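Local coordinates for putative polysaccharide biosynthesis protein with aminopeptidase-like domain (Clostridium acetobutylicum, PDB 3K9T), which binds one zinc ion per subunit and probably takes part in making modified polysaccharides, with no peptidase activity expected despite its aminopeptidase-like fold, at residues A[189-197]-A[324-334]; A[252-263]-A[312-321]. All blocks are in the same frame, centred on the assembly; numbering follows the deposited sequence.

Overall arrangement
Following the chain from the N terminus, the loop after strand 181-187 and the start of helix 194-211 give the first half of interaction 1. Its partner, 324-334, arrives only just before helix 336-355, so this contact closes a long loop of the aminopeptidase-like region. Interaction 2 is nested inside that loop: 252-263 starts just after strand 245-250, runs into strand 260-263 and pairs with 312-321, which begins in strand 311-315. The two centres lie about 13 Å apart and are stitched together by Asn195, whose side-chain amide hydrogen-bonds to Gly255 N through OD1 and to Asp256 OD1 through ND2. Interaction 1 supplies three zinc ligands; interaction 2 joins the neighbouring sheet strands and their loops.

Interaction 1: A[189-197]-A[324-334]; sequences CHPSMCNDN and YHTSADNLCYM. With ZN (zinc ion), chain B.
The imidazoles of His190 and His325 meet at the zinc ion, their planes inclined obliquely at 54°. One face of His325 is covered by Tyr324, whose CE2 sits 3.5 Å above the ring centre, while Asp196 OD2 lies at its edge with the carboxylate nearly coplanar. At the edge of the His190 ring, ND1 gives a weak hydrogen bond to Cys189 SG. NE2 of each histidine binds zinc at 2.0 Å and Asp196 OD2 does so at 1.9 Å, with a fourth ligand atom from elsewhere; Asp196 OD1 is held by Tyr187.

Further along, the carboxylate of Asp329 faces the start of helix 194-211. With CG anti to the backbone N (chi1 -172°), it presents two syn lone pairs: OD1 accepts from Asn195 N at 2.7 Å, OD2 from Asp196 N at 2.9 Å, the latter almost straight. Asp329 O takes Cys194 N from above its carbonyl plane. Beside this grip, Cys194 CB packs against Met334 CG at 3.5 Å.

Water 1 joins Asp329 OD2 to His325 N. Asp329 thus acts as a second-shell residue, fixing the backbone of the zinc ligand Asp196; the backbone N-H groups gathered round its buried carboxylate would be expected to stabilise its negative charge.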
ATOM      1  N   CYS A 189       5.998  35.454  19.267  1.00 27.24           N
ATOM      2  CA  CYS A 189       4.921  36.061  20.028  1.00 25.95           C
ATOM      3  C   CYS A 189       4.717  35.508  21.450  1.00 27.03           C
ATOM      4  O   CYS A 189       4.043  36.144  22.263  1.00 25.79           O
ATOM      5  CB  CYS A 189       3.633  35.899  19.238  1.00 25.19           C
ATOM      6  SG  CYS A 189       3.250  34.160  18.869  1.00 27.50           S
ATOM      7  N   HIS A 190       5.266  34.334  21.758  1.00 26.88           N
ATOM      8  CA  HIS A 190       5.114  33.788  23.109  1.00 26.53           C
ATOM      9  C   HIS A 190       6.085  34.426  24.102  1.00 24.18           C
ATOM     10  O   HIS A 190       7.280  34.564  23.802  1.00 23.83           O
ATOM     11  CB  HIS A 190       5.329  32.300  23.116  1.00 26.12           C
ATOM     12  CG  HIS A 190       4.207  31.529  22.514  1.00 30.89           C
ATOM     13  ND1 HIS A 190       3.560  31.932  21.367  1.00 18.24           N
ATOM     14  CD2 HIS A 190       3.642  30.355  22.882  1.00 23.75           C
ATOM     15  CE1 HIS A 190       2.647  31.033  21.054  1.00 11.90           C
ATOM     16  NE2 HIS A 190       2.674  30.073  21.958  1.00 19.81           N
ATOM     17  N   PRO A 191       5.582  34.801  25.280  1.00 21.64           N
ATOM     18  CA  PRO A 191       6.415  35.438  26.321  1.00 23.41           C
ATOM     19  C   PRO A 191       7.319  34.446  27.076  1.00 21.85           C
ATOM     20  O   PRO A 191       8.053  33.703  26.389  1.00 17.79           O
ATOM     21  CB  PRO A 191       5.388  36.178  27.196  1.00 23.72           C
ATOM     22  CG  PRO A 191       4.106  35.439  26.974  1.00 20.10           C
ATOM     23  CD  PRO A 191       4.146  34.911  25.586  1.00 22.32           C
ATOM     24  N   SER A 192       7.283  34.418  28.421  1.00 22.90           N
ATOM     25  CA  SER A 192       8.221  33.575  29.218  1.00 25.57           C
ATOM     26  C   SER A 192       7.828  32.094  29.302  1.00 25.65           C
ATOM     27  O   SER A 192       7.422  31.591  30.353  1.00 23.34           O
ATOM     28  CB  SER A 192       8.405  34.134  30.641  1.00 26.24           C
ATOM     29  OG  SER A 192       8.898  35.458  30.617  1.00 28.70           O
HETATM   30  N   MSE A 193       7.925  31.421  28.161  1.00 27.63           N
HETATM   31  CA  MSE A 193       7.776  29.975  28.051  1.00 27.68           C
HETATM   32  C   MSE A 193       8.902  29.510  27.114  1.00 28.37           C
HETATM   33  O   MSE A 193       9.241  30.203  26.140  1.00 28.01           O
HETATM   34  CB  MSE A 193       6.400  29.586  27.515  1.00 28.81           C
HETATM   35  CG  MSE A 193       5.226  29.948  28.463  1.00 31.09           C
HETATM   36 SE   MSE A 193       3.596  29.839  27.496  0.75 13.57          SE
HETATM   37  CE  MSE A 193       3.755  31.497  26.436  1.00 15.83           C
ATOM     38  N   CYS A 194       9.471  28.349  27.425  1.00 25.85           N
ATOM     39  CA  CYS A 194      10.657  27.867  26.765  1.00 26.29           C
ATOM     40  C   CYS A 194      10.441  26.973  25.527  1.00 25.57           C
ATOM     41  O   CYS A 194      10.844  27.358  24.456  1.00 25.96           O
ATOM     42  CB  CYS A 194      11.546  27.180  27.802  1.00 28.03           C
ATOM     43  SG  CYS A 194      12.210  28.358  29.023  1.00 26.07           S
ATOM     44  N   ASN A 195       9.823  25.803  25.657  1.00 26.10           N
ATOM     45  CA  ASN A 195       9.632  24.924  24.512  1.00 26.37           C
ATOM     46  C   ASN A 195       8.761  25.604  23.448  1.00 25.28           C
ATOM     47  O   ASN A 195       9.097  25.639  22.243  1.00 22.01           O
ATOM     48  CB  ASN A 195       9.061  23.557  24.923  1.00 28.80           C
ATOM     49  CG  ASN A 195       9.639  22.382  24.060  1.00 34.45           C
ATOM     50  OD1 ASN A 195      10.760  22.464  23.570  1.00 27.53           O
ATOM     51  ND2 ASN A 195       8.873  21.302  23.902  1.00 25.68           N
ATOM     52  N   ASP A 196       7.675  26.215  23.905  1.00 26.68           N
ATOM     53  CA  ASP A 196       6.775  26.976  23.037  1.00 24.26           C
ATOM     54  C   ASP A 196       6.817  28.471  23.466  1.00 26.30           C
ATOM     55  O   ASP A 196       6.084  28.834  24.378  1.00 29.48           O
ATOM     56  CB  ASP A 196       5.368  26.376  23.166  1.00 22.33           C
ATOM     57  CG  ASP A 196       4.335  27.132  22.376  1.00 22.52           C
ATOM     58  OD1 ASP A 196       4.722  27.746  21.368  1.00 24.18           O
ATOM     59  OD2 ASP A 196       3.138  27.137  22.762  1.00 19.92           O
ATOM     60  N   ASN A 197       7.662  29.339  22.863  1.00 25.42           N
ATOM     61  CA  ASN A 197       8.564  28.997  21.741  1.00 26.31           C
ATOM     62  C   ASN A 197       9.907  29.721  21.689  1.00 29.36           C
ATOM     63  O   ASN A 197      10.314  30.199  20.609  1.00 29.65           O
ATOM     64  CB  ASN A 197       7.881  29.187  20.367  1.00 23.78           C
ATOM     65  CG  ASN A 197       8.756  28.707  19.204  1.00 26.94           C
ATOM     66  OD1 ASN A 197       9.464  27.699  19.309  1.00 20.58           O
ATOM     67  ND2 ASN A 197       8.728  29.448  18.092  1.00 22.45           N
ATOM     68  N   TYR A 324       2.338  22.625  28.524  1.00 29.92           N
ATOM     69  CA  TYR A 324       2.394  23.646  27.489  1.00 30.71           C
ATOM     70  C   TYR A 324       1.345  24.726  27.813  1.00 28.43           C
ATOM     71  O   TYR A 324       0.356  24.468  28.497  1.00 28.15           O
ATOM     72  CB  TYR A 324       2.249  23.033  26.092  1.00 32.15           C
ATOM     73  CG  TYR A 324       0.973  23.292  25.393  1.00 34.56           C
ATOM     74  CD1 TYR A 324      -0.192  22.709  25.828  1.00 34.26           C
ATOM     75  CD2 TYR A 324       0.942  24.098  24.237  1.00 49.75           C
ATOM     76  CE1 TYR A 324      -1.383  22.953  25.186  1.00 37.54           C
ATOM     77  CE2 TYR A 324      -0.244  24.339  23.573  1.00 46.29           C
ATOM     78  CZ  TYR A 324      -1.406  23.751  24.068  1.00 47.56           C
ATOM     79  OH  TYR A 324      -2.625  23.937  23.458  1.00 66.51           O
ATOM     80  N   HIS A 325       1.635  25.943  27.390  1.00 25.29           N
ATOM     81  CA  HIS A 325       0.839  27.127  27.712  1.00 24.47           C
ATOM     82  C   HIS A 325       0.683  27.344  29.214  1.00 23.37           C
ATOM     83  O   HIS A 325      -0.294  27.875  29.678  1.00 22.16           O
ATOM     84  CB  HIS A 325      -0.492  27.101  26.935  1.00 21.37           C
ATOM     85  CG  HIS A 325      -0.329  27.452  25.490  1.00 26.69           C
ATOM     86  ND1 HIS A 325      -1.388  27.728  24.663  1.00 22.99           N
ATOM     87  CD2 HIS A 325       0.786  27.606  24.732  1.00 23.73           C
ATOM     88  CE1 HIS A 325      -0.939  28.012  23.456  1.00 24.18           C
ATOM     89  NE2 HIS A 325       0.377  27.944  23.473  1.00 24.53           N
ATOM     90  N   THR A 326       1.679  26.927  29.976  1.00 26.46           N
ATOM     91  CA  THR A 326       1.721  27.201  31.395  1.00 24.20           C
ATOM     92  C   THR A 326       3.164  27.478  31.831  1.00 27.30           C
ATOM     93  O   THR A 326       4.120  27.253  31.071  1.00 30.48           O
ATOM     94  CB  THR A 326       1.203  26.018  32.237  1.00 26.24           C
ATOM     95  OG1 THR A 326       2.265  25.074  32.419  1.00 18.61           O
ATOM     96  CG2 THR A 326      -0.047  25.338  31.600  1.00 22.52           C
ATOM     97  N   SER A 327       3.305  27.955  33.071  1.00 26.49           N
ATOM     98  CA  SER A 327       4.584  28.273  33.671  1.00 23.84           C
ATOM     99  C   SER A 327       5.482  27.048  33.872  1.00 23.68           C
ATOM    100  O   SER A 327       6.635  27.178  34.233  1.00 25.65           O
ATOM    101  CB  SER A 327       4.345  28.968  35.010  1.00 25.05           C
ATOM    102  OG  SER A 327       3.523  28.180  35.876  1.00 21.01           O
ATOM    103  N   ALA A 328       4.942  25.854  33.659  1.00 24.40           N
ATOM    104  CA  ALA A 328       5.702  24.607  33.737  1.00 22.11           C
ATOM    105  C   ALA A 328       6.703  24.533  32.561  1.00 23.15           C
ATOM    106  O   ALA A 328       7.755  23.912  32.667  1.00 26.09           O
ATOM    107  CB  ALA A 328       4.732  23.419  33.727  1.00 17.58           C
ATOM    108  N   ASP A 329       6.359  25.159  31.438  1.00 23.53           N
ATOM    109  CA  ASP A 329       7.252  25.263  30.295  1.00 25.30           C
ATOM    110  C   ASP A 329       8.320  26.342  30.579  1.00 26.44           C
ATOM    111  O   ASP A 329       8.356  27.415  29.943  1.00 25.58           O
ATOM    112  CB  ASP A 329       6.459  25.623  29.035  1.00 25.94           C
ATOM    113  CG  ASP A 329       7.309  25.566  27.763  1.00 27.64           C
ATOM    114  OD1 ASP A 329       8.476  25.134  27.862  1.00 32.53           O
ATOM    115  OD2 ASP A 329       6.815  25.946  26.672  1.00 25.40           O
ATOM    116  N   ASN A 330       9.197  26.011  31.518  1.00 24.04           N
ATOM    117  CA  ASN A 330      10.213  26.903  32.005  1.00 21.38           C
ATOM    118  C   ASN A 330      11.630  26.449  31.653  1.00 20.12           C
ATOM    119  O   ASN A 330      11.815  25.470  30.951  1.00 14.18           O
ATOM    120  CB  ASN A 330      10.045  27.000  33.518  1.00 23.07           C
ATOM    121  CG  ASN A 330      10.208  25.682  34.225  1.00 21.15           C
ATOM    122  OD1 ASN A 330      10.969  24.811  33.818  1.00 32.93           O
ATOM    123  ND2 ASN A 330       9.494  25.536  35.323  1.00 33.47           N
ATOM    124  N   LEU A 331      12.634  27.136  32.189  1.00 21.01           N
ATOM    125  CA  LEU A 331      14.025  26.858  31.834  1.00 22.73           C
ATOM    126  C   LEU A 331      14.472  25.412  32.110  1.00 22.14           C
ATOM    127  O   LEU A 331      15.150  24.762  31.283  1.00 23.68           O
ATOM    128  CB  LEU A 331      14.930  27.898  32.507  1.00 21.78           C
ATOM    129  CG  LEU A 331      14.811  29.312  31.904  1.00 28.55           C
ATOM    130  CD1 LEU A 331      15.533  30.333  32.775  1.00 20.55           C
ATOM    131  CD2 LEU A 331      15.338  29.353  30.405  1.00 21.72           C
ATOM    132  N   CYS A 332      14.056  24.893  33.255  1.00 22.64           N
ATOM    133  CA  CYS A 332      14.394  23.518  33.635  0.50 22.24           C
ATOM    134  C   CYS A 332      13.723  22.484  32.746  1.00 29.13           C
ATOM    135  O   CYS A 332      14.100  21.329  32.759  1.00 29.33           O
ATOM    136  CB  CYS A 332      14.099  23.258  35.108  0.50 22.52           C
ATOM    137  SG  CYS A 332      15.546  23.637  36.124  0.50 28.85           S
ATOM    138  N   TYR A 333      12.752  22.912  31.947  1.00 19.40           N
ATOM    139  CA  TYR A 333      12.106  22.014  30.982  1.00 21.04           C
ATOM    140  C   TYR A 333      12.944  21.866  29.699  1.00 31.62           C
ATOM    141  O   TYR A 333      12.830  20.863  28.992  1.00 23.44           O
ATOM    142  CB  TYR A 333      10.654  22.468  30.692  1.00 24.64           C
ATOM    143  CG  TYR A 333       9.896  21.586  29.741  1.00 14.10           C
ATOM    144  CD1 TYR A 333       9.706  20.229  30.003  1.00 33.90           C
ATOM    145  CD2 TYR A 333       9.394  22.098  28.539  1.00 49.62           C
ATOM    146  CE1 TYR A 333       9.010  19.398  29.077  1.00 24.21           C
ATOM    147  CE2 TYR A 333       8.698  21.291  27.639  1.00 24.08           C
ATOM    148  CZ  TYR A 333       8.502  19.949  27.920  1.00 38.61           C
ATOM    149  OH  TYR A 333       7.830  19.156  27.027  1.00 28.17           O
HETATM  150  N   MSE A 334      13.764  22.872  29.413  1.00 28.38           N
HETATM  151  CA  MSE A 334      14.768  22.792  28.362  1.00 29.76           C
HETATM  152  C   MSE A 334      15.845  21.743  28.771  1.00 32.89           C
HETATM  153  O   MSE A 334      16.251  21.652  29.918  1.00 23.09           O
HETATM  154  CB  MSE A 334      15.442  24.153  28.173  1.00 27.04           C
HETATM  155  CG  MSE A 334      14.532  25.284  27.717  1.00 22.13           C
HETATM  156 SE   MSE A 334      13.798  24.756  25.993  0.75 10.10          SE
HETATM  157  CE  MSE A 334      12.178  23.749  26.448  1.00 11.30           C
TER
HETATM  158 ZN    ZN B 435       1.750  28.241  21.974  1.00 27.22          ZN
HETATM  159  O   HOH W   1       4.382  26.873  26.663  1.00 23.66           O

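Interaction 2: A[252-263]-A[312-321]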
ATOM      1  N   THR A 252       9.505  24.738  16.133  1.00 26.86           N
ATOM      2  CA  THR A 252       8.941  25.060  17.417  1.00 28.17           C
ATOM      3  C   THR A 252       9.097  23.838  18.301  1.00 27.65           C
ATOM      4  O   THR A 252       9.326  22.742  17.791  1.00 25.35           O
ATOM      5  CB  THR A 252       7.466  25.450  17.289  1.00 28.48           C
ATOM      6  OG1 THR A 252       6.958  25.682  18.588  1.00 24.91           O
ATOM      7  CG2 THR A 252       6.636  24.368  16.606  1.00 24.88           C
ATOM      8  N   CYS A 253       9.013  24.039  19.612  1.00 26.09           N
ATOM      9  CA  CYS A 253       9.041  22.936  20.577  1.00 28.38           C
ATOM     10  C   CYS A 253      10.193  21.972  20.366  1.00 27.73           C
ATOM     11  O   CYS A 253       9.990  20.760  20.381  1.00 25.42           O
ATOM     12  CB  CYS A 253       7.717  22.161  20.513  1.00 30.24           C
ATOM     13  SG  CYS A 253       6.274  23.169  20.961  1.00 25.80           S
ATOM     14  N   VAL A 254      11.390  22.522  20.184  1.00 25.76           N
ATOM     15  CA  VAL A 254      12.531  21.730  19.794  1.00 26.86           C
ATOM     16  C   VAL A 254      13.527  21.503  20.936  1.00 27.20           C
ATOM     17  O   VAL A 254      14.645  21.021  20.683  1.00 25.99           O
ATOM     18  CB  VAL A 254      13.282  22.375  18.586  1.00 26.43           C
ATOM     19  CG1 VAL A 254      12.469  22.231  17.306  1.00 23.44           C
ATOM     20  CG2 VAL A 254      13.642  23.822  18.888  1.00 24.21           C
ATOM     21  N   GLY A 255      13.114  21.772  22.179  1.00 24.31           N
ATOM     22  CA  GLY A 255      14.059  21.830  23.296  1.00 22.76           C
ATOM     23  C   GLY A 255      13.953  20.870  24.470  1.00 25.53           C
ATOM     24  O   GLY A 255      14.874  20.818  25.308  1.00 27.21           O
ATOM     25  N   ASP A 256      12.854  20.125  24.571  1.00 23.66           N
ATOM     26  CA  ASP A 256      12.665  19.202  25.682  1.00 22.40           C
ATOM     27  C   ASP A 256      13.364  17.861  25.542  1.00 24.24           C
ATOM     28  O   ASP A 256      13.970  17.579  24.497  1.00 19.68           O
ATOM     29  CB  ASP A 256      11.184  18.975  25.922  1.00 23.65           C
ATOM     30  CG  ASP A 256      10.509  18.214  24.807  1.00 27.48           C
ATOM     31  OD1 ASP A 256      10.186  18.832  23.743  1.00 25.74           O
ATOM     32  OD2 ASP A 256      10.250  17.017  25.036  1.00 25.88           O
ATOM     33  N   ALA A 257      13.260  17.031  26.603  1.00 23.96           N
ATOM     34  CA  ALA A 257      13.953  15.736  26.648  1.00 23.32           C
ATOM     35  C   ALA A 257      13.307  14.636  25.812  1.00 24.84           C
ATOM     36  O   ALA A 257      13.867  13.546  25.685  1.00 28.00           O
ATOM     37  CB  ALA A 257      14.137  15.261  28.110  1.00 19.21           C
ATOM     38  N   GLY A 258      12.147  14.890  25.228  1.00 26.14           N
ATOM     39  CA  GLY A 258      11.436  13.853  24.471  1.00 23.64           C
ATOM     40  C   GLY A 258      11.959  13.501  23.095  1.00 24.67           C
ATOM     41  O   GLY A 258      12.930  14.072  22.621  1.00 26.94           O
ATOM     42  N   ILE A 259      11.281  12.574  22.428  1.00 26.75           N
ATOM     43  CA  ILE A 259      11.700  12.135  21.109  1.00 27.79           C
ATOM     44  C   ILE A 259      11.330  13.211  20.043  1.00 28.32           C
ATOM     45  O   ILE A 259      10.501  14.086  20.298  1.00 25.20           O
ATOM     46  CB  ILE A 259      11.099  10.728  20.737  1.00 26.82           C
ATOM     47  CG1 ILE A 259       9.581  10.772  20.634  1.00 29.21           C
ATOM     48  CG2 ILE A 259      11.537   9.610  21.746  1.00 22.30           C
ATOM     49  CD1 ILE A 259       8.975   9.672  19.683  1.00 22.69           C
ATOM     50  N   LYS A 260      11.961  13.132  18.867  1.00 27.56           N
ATOM     51  CA  LYS A 260      11.646  14.020  17.733  1.00 26.24           C
ATOM     52  C   LYS A 260      10.326  13.634  17.079  1.00 25.24           C
ATOM     53  O   LYS A 260       9.943  12.464  17.037  1.00 29.00           O
ATOM     54  CB  LYS A 260      12.772  14.001  16.686  1.00 28.95           C
ATOM     55  CG  LYS A 260      14.132  14.615  17.179  1.00 30.59           C
ATOM     56  CD  LYS A 260      15.238  14.465  16.152  1.00 27.21           C
ATOM     57  CE  LYS A 260      15.775  13.051  16.102  1.00 21.54           C
ATOM     58  NZ  LYS A 260      16.443  12.680  17.360  1.00 19.81           N
ATOM     59  N   ASN A 261       9.614  14.651  16.622  1.00 23.92           N
ATOM     60  CA  ASN A 261       8.366  14.517  15.923  1.00 22.24           C
ATOM     61  C   ASN A 261       8.396  15.330  14.638  1.00 22.89           C
ATOM     62  O   ASN A 261       8.692  16.511  14.660  1.00 24.71           O
ATOM     63  CB  ASN A 261       7.231  15.060  16.784  1.00 23.71           C
ATOM     64  CG  ASN A 261       6.785  14.094  17.865  1.00 25.13           C
ATOM     65  OD1 ASN A 261       5.954  13.249  17.613  1.00 33.59           O
ATOM     66  ND2 ASN A 261       7.317  14.241  19.078  1.00 34.54           N
ATOM     67  N   TYR A 262       8.055  14.700  13.521  1.00 25.19           N
ATOM     68  CA  TYR A 262       7.939  15.402  12.239  1.00 24.15           C
ATOM     69  C   TYR A 262       6.519  15.452  11.726  1.00 22.55           C
ATOM     70  O   TYR A 262       5.893  14.420  11.513  1.00 23.35           O
ATOM     71  CB  TYR A 262       8.791  14.743  11.159  1.00 24.51           C
ATOM     72  CG  TYR A 262       8.667  15.463   9.834  1.00 19.62           C
ATOM     73  CD1 TYR A 262       9.061  16.794   9.702  1.00 23.86           C
ATOM     74  CD2 TYR A 262       8.174  14.822   8.718  1.00 17.58           C
ATOM     75  CE1 TYR A 262       8.969  17.474   8.475  1.00 19.98           C
ATOM     76  CE2 TYR A 262       8.073  15.492   7.477  1.00 25.59           C
ATOM     77  CZ  TYR A 262       8.472  16.811   7.363  1.00 20.22           C
ATOM     78  OH  TYR A 262       8.356  17.452   6.140  1.00 28.65           O
ATOM     79  N   LYS A 263       6.018  16.662  11.517  1.00 23.65           N
ATOM     80  CA  LYS A 263       4.729  16.865  10.855  1.00 22.24           C
ATOM     81  C   LYS A 263       5.014  17.086   9.375  1.00 23.34           C
ATOM     82  O   LYS A 263       5.769  17.977   8.987  1.00 22.83           O
ATOM     83  CB  LYS A 263       3.974  18.055  11.451  1.00 20.36           C
ATOM     84  CG  LYS A 263       2.671  18.432  10.757  1.00 22.56           C
ATOM     85  CD  LYS A 263       1.988  19.578  11.518  1.00 20.57           C
ATOM     86  CE  LYS A 263       0.718  20.085  10.832  1.00 22.25           C
ATOM     87  NZ  LYS A 263      -0.008  21.074  11.688  1.00 22.18           N
ATOM     88  N   GLY A 312       6.925  21.557   6.265  1.00 23.53           N
ATOM     89  CA  GLY A 312       6.638  20.697   7.420  1.00 25.12           C
ATOM     90  C   GLY A 312       7.114  21.343   8.709  1.00 23.98           C
ATOM     91  O   GLY A 312       7.389  22.527   8.737  1.00 23.43           O
ATOM     92  N   SER A 313       7.213  20.542   9.777  1.00 26.26           N
ATOM     93  CA  SER A 313       7.550  21.037  11.100  1.00 23.64           C
ATOM     94  C   SER A 313       8.275  19.943  11.842  1.00 24.92           C
ATOM     95  O   SER A 313       7.744  18.851  12.040  1.00 25.06           O
ATOM     96  CB  SER A 313       6.292  21.480  11.833  1.00 25.41           C
ATOM     97  OG  SER A 313       6.577  22.136  13.064  1.00 17.33           O
ATOM     98  N   LEU A 314       9.524  20.220  12.196  1.00 25.55           N
ATOM     99  CA  LEU A 314      10.373  19.258  12.886  1.00 25.23           C
ATOM    100  C   LEU A 314      10.540  19.755  14.324  1.00 25.89           C
ATOM    101  O   LEU A 314      11.120  20.828  14.578  1.00 26.42           O
ATOM    102  CB  LEU A 314      11.703  19.073  12.152  1.00 22.39           C
ATOM    103  CG  LEU A 314      12.698  18.155  12.857  1.00 21.52           C
ATOM    104  CD1 LEU A 314      12.108  16.768  13.091  1.00 18.22           C
ATOM    105  CD2 LEU A 314      13.975  18.070  12.067  1.00 24.60           C
HETATM  106  N   MSE A 315      10.010  18.952  15.243  1.00 24.72           N
HETATM  107  CA  MSE A 315       9.841  19.316  16.622  1.00 25.08           C
HETATM  108  C   MSE A 315      10.420  18.249  17.511  1.00 23.80           C
HETATM  109  O   MSE A 315      10.911  17.252  17.021  1.00 23.91           O
HETATM  110  CB  MSE A 315       8.339  19.382  16.903  1.00 27.16           C
HETATM  111  CG  MSE A 315       7.621  20.471  16.130  1.00 30.52           C
HETATM  112 SE   MSE A 315       5.726  20.526  16.391  0.75 18.34          SE
HETATM  113  CE  MSE A 315       5.460  19.017  15.251  1.00 29.90           C
ATOM    114  N   ARG A 316      10.384  18.484  18.815  1.00 23.63           N
ATOM    115  CA  ARG A 316      10.574  17.405  19.782  1.00 24.96           C
ATOM    116  C   ARG A 316       9.161  17.111  20.294  1.00 24.48           C
ATOM    117  O   ARG A 316       8.340  16.682  19.500  1.00 24.24           O
ATOM    118  CB  ARG A 316      11.598  17.740  20.884  1.00 24.95           C
ATOM    119  CG  ARG A 316      13.005  17.971  20.361  1.00 27.44           C
ATOM    120  CD  ARG A 316      14.091  17.828  21.428  1.00 21.05           C
ATOM    121  NE  ARG A 316      14.442  16.429  21.519  1.00 24.70           N
ATOM    122  CZ  ARG A 316      15.278  15.793  20.713  1.00 27.59           C
ATOM    123  NH1 ARG A 316      15.949  16.437  19.764  1.00 29.07           N
ATOM    124  NH2 ARG A 316      15.443  14.483  20.863  1.00 33.99           N
ATOM    125  N   SER A 317       8.856  17.352  21.571  1.00 25.23           N
ATOM    126  CA  SER A 317       7.509  17.119  22.068  1.00 27.20           C
ATOM    127  C   SER A 317       6.658  18.241  21.509  1.00 31.74           C
ATOM    128  O   SER A 317       6.774  19.414  21.854  1.00 32.67           O
ATOM    129  CB  SER A 317       7.422  17.036  23.600  1.00 26.20           C
ATOM    130  OG  SER A 317       8.291  16.007  24.095  1.00 18.95           O
ATOM    131  N   CYS A 318       5.806  17.845  20.593  1.00 35.20           N
ATOM    132  CA  CYS A 318       4.915  18.737  19.928  1.00 36.51           C
ATOM    133  C   CYS A 318       3.968  19.509  20.890  1.00 33.75           C
ATOM    134  O   CYS A 318       3.617  19.014  21.952  1.00 30.03           O
ATOM    135  CB  CYS A 318       4.139  17.885  18.905  1.00 37.59           C
ATOM    136  SG  CYS A 318       2.919  18.829  18.045  1.00 59.12           S
ATOM    137  N   TYR A 319       3.604  20.743  20.513  1.00 35.65           N
ATOM    138  CA  TYR A 319       2.610  21.560  21.239  1.00 35.63           C
ATOM    139  C   TYR A 319       1.386  20.691  21.606  1.00 35.38           C
ATOM    140  O   TYR A 319       0.901  19.908  20.795  1.00 32.32           O
ATOM    141  CB  TYR A 319       2.199  22.829  20.448  1.00 35.28           C
ATOM    142  CG  TYR A 319       2.098  22.632  18.961  1.00 37.65           C
ATOM    143  CD1 TYR A 319       1.046  21.921  18.396  1.00 34.71           C
ATOM    144  CD2 TYR A 319       3.068  23.145  18.104  1.00 39.38           C
ATOM    145  CE1 TYR A 319       0.973  21.718  17.009  1.00 37.51           C
ATOM    146  CE2 TYR A 319       2.984  22.966  16.712  1.00 28.60           C
ATOM    147  CZ  TYR A 319       1.955  22.253  16.177  1.00 36.17           C
ATOM    148  OH  TYR A 319       1.900  22.058  14.802  1.00 42.84           O
ATOM    149  N   GLY A 320       0.905  20.839  22.839  1.00 33.25           N
ATOM    150  CA  GLY A 320      -0.068  19.924  23.403  1.00 31.01           C
ATOM    151  C   GLY A 320       0.579  19.139  24.530  1.00 31.64           C
ATOM    152  O   GLY A 320      -0.102  18.539  25.334  1.00 31.45           O
ATOM    153  N   PHE A 321       1.909  19.139  24.587  1.00 32.99           N
ATOM    154  CA  PHE A 321       2.642  18.495  25.673  1.00 31.47           C
ATOM    155  C   PHE A 321       2.203  18.967  27.073  1.00 31.42           C
ATOM    156  O   PHE A 321       1.679  20.079  27.274  1.00 28.76           O
ATOM    157  CB  PHE A 321       4.150  18.704  25.475  1.00 34.34           C
ATOM    158  CG  PHE A 321       4.616  20.150  25.594  1.00 36.70           C
ATOM    159  CD1 PHE A 321       4.938  20.695  26.838  1.00 28.80           C
ATOM    160  CD2 PHE A 321       4.789  20.934  24.463  1.00 37.16           C
ATOM    161  CE1 PHE A 321       5.363  21.995  26.943  1.00 25.05           C
ATOM    162  CE2 PHE A 321       5.223  22.235  24.566  1.00 31.47           C
ATOM    163  CZ  PHE A 321       5.519  22.765  25.809  1.00 32.07           C
TER
HETATM  164  O   HOH W   2       8.362  14.058  22.089  1.00 25.05           O
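Strands 260-263 and 312-315 are antiparallel neighbours in the mixed sheet of the aminopeptidase-like region, and the loops at one end of the pair lock together beside the zinc site. Asn261 and Met315 form a hydrogen-bonded pair, N to O in both directions, as do Lys263 and Ser313; between them Tyr262 and Leu314 are a non-hydrogen-bonded pair whose side chains share one face.

Past the strand, Arg316 reaches into the bend of 252-263. Its chain turns at chi3 (86°), bringing the guanidinium side-on to Gly258 O, which accepts from NE at 3.0 Å and NH2 at 3.1 Å. Lys260 CG lies over one guanidinium face; Ser342 is a further polar partner of this group, and Asp341 salt-bridges Lys260 NZ and Arg316 NH1. Asn261 ND2 donates to Arg316 O at 2.7 Å from above the carbonyl plane, while Arg316 N bonds to Cys253 O.

Asp256 makes an Asx turn, OD2 accepting from Gly258 N, and its OD1 takes Ser317 N at 2.9 Å on the syn lone pair. Water 2 bridges Ile259 O and Ser317 OG. Closer to the metal, Cys253 SG touches the edge of the Phe321 ring, 3.9 Å from CE2, and Thr252 CG2 meets the edge of Tyr319.

Strand pairing topped by loops that border a metal site fits the alpha/beta architecture of the zinc exopeptidase clan.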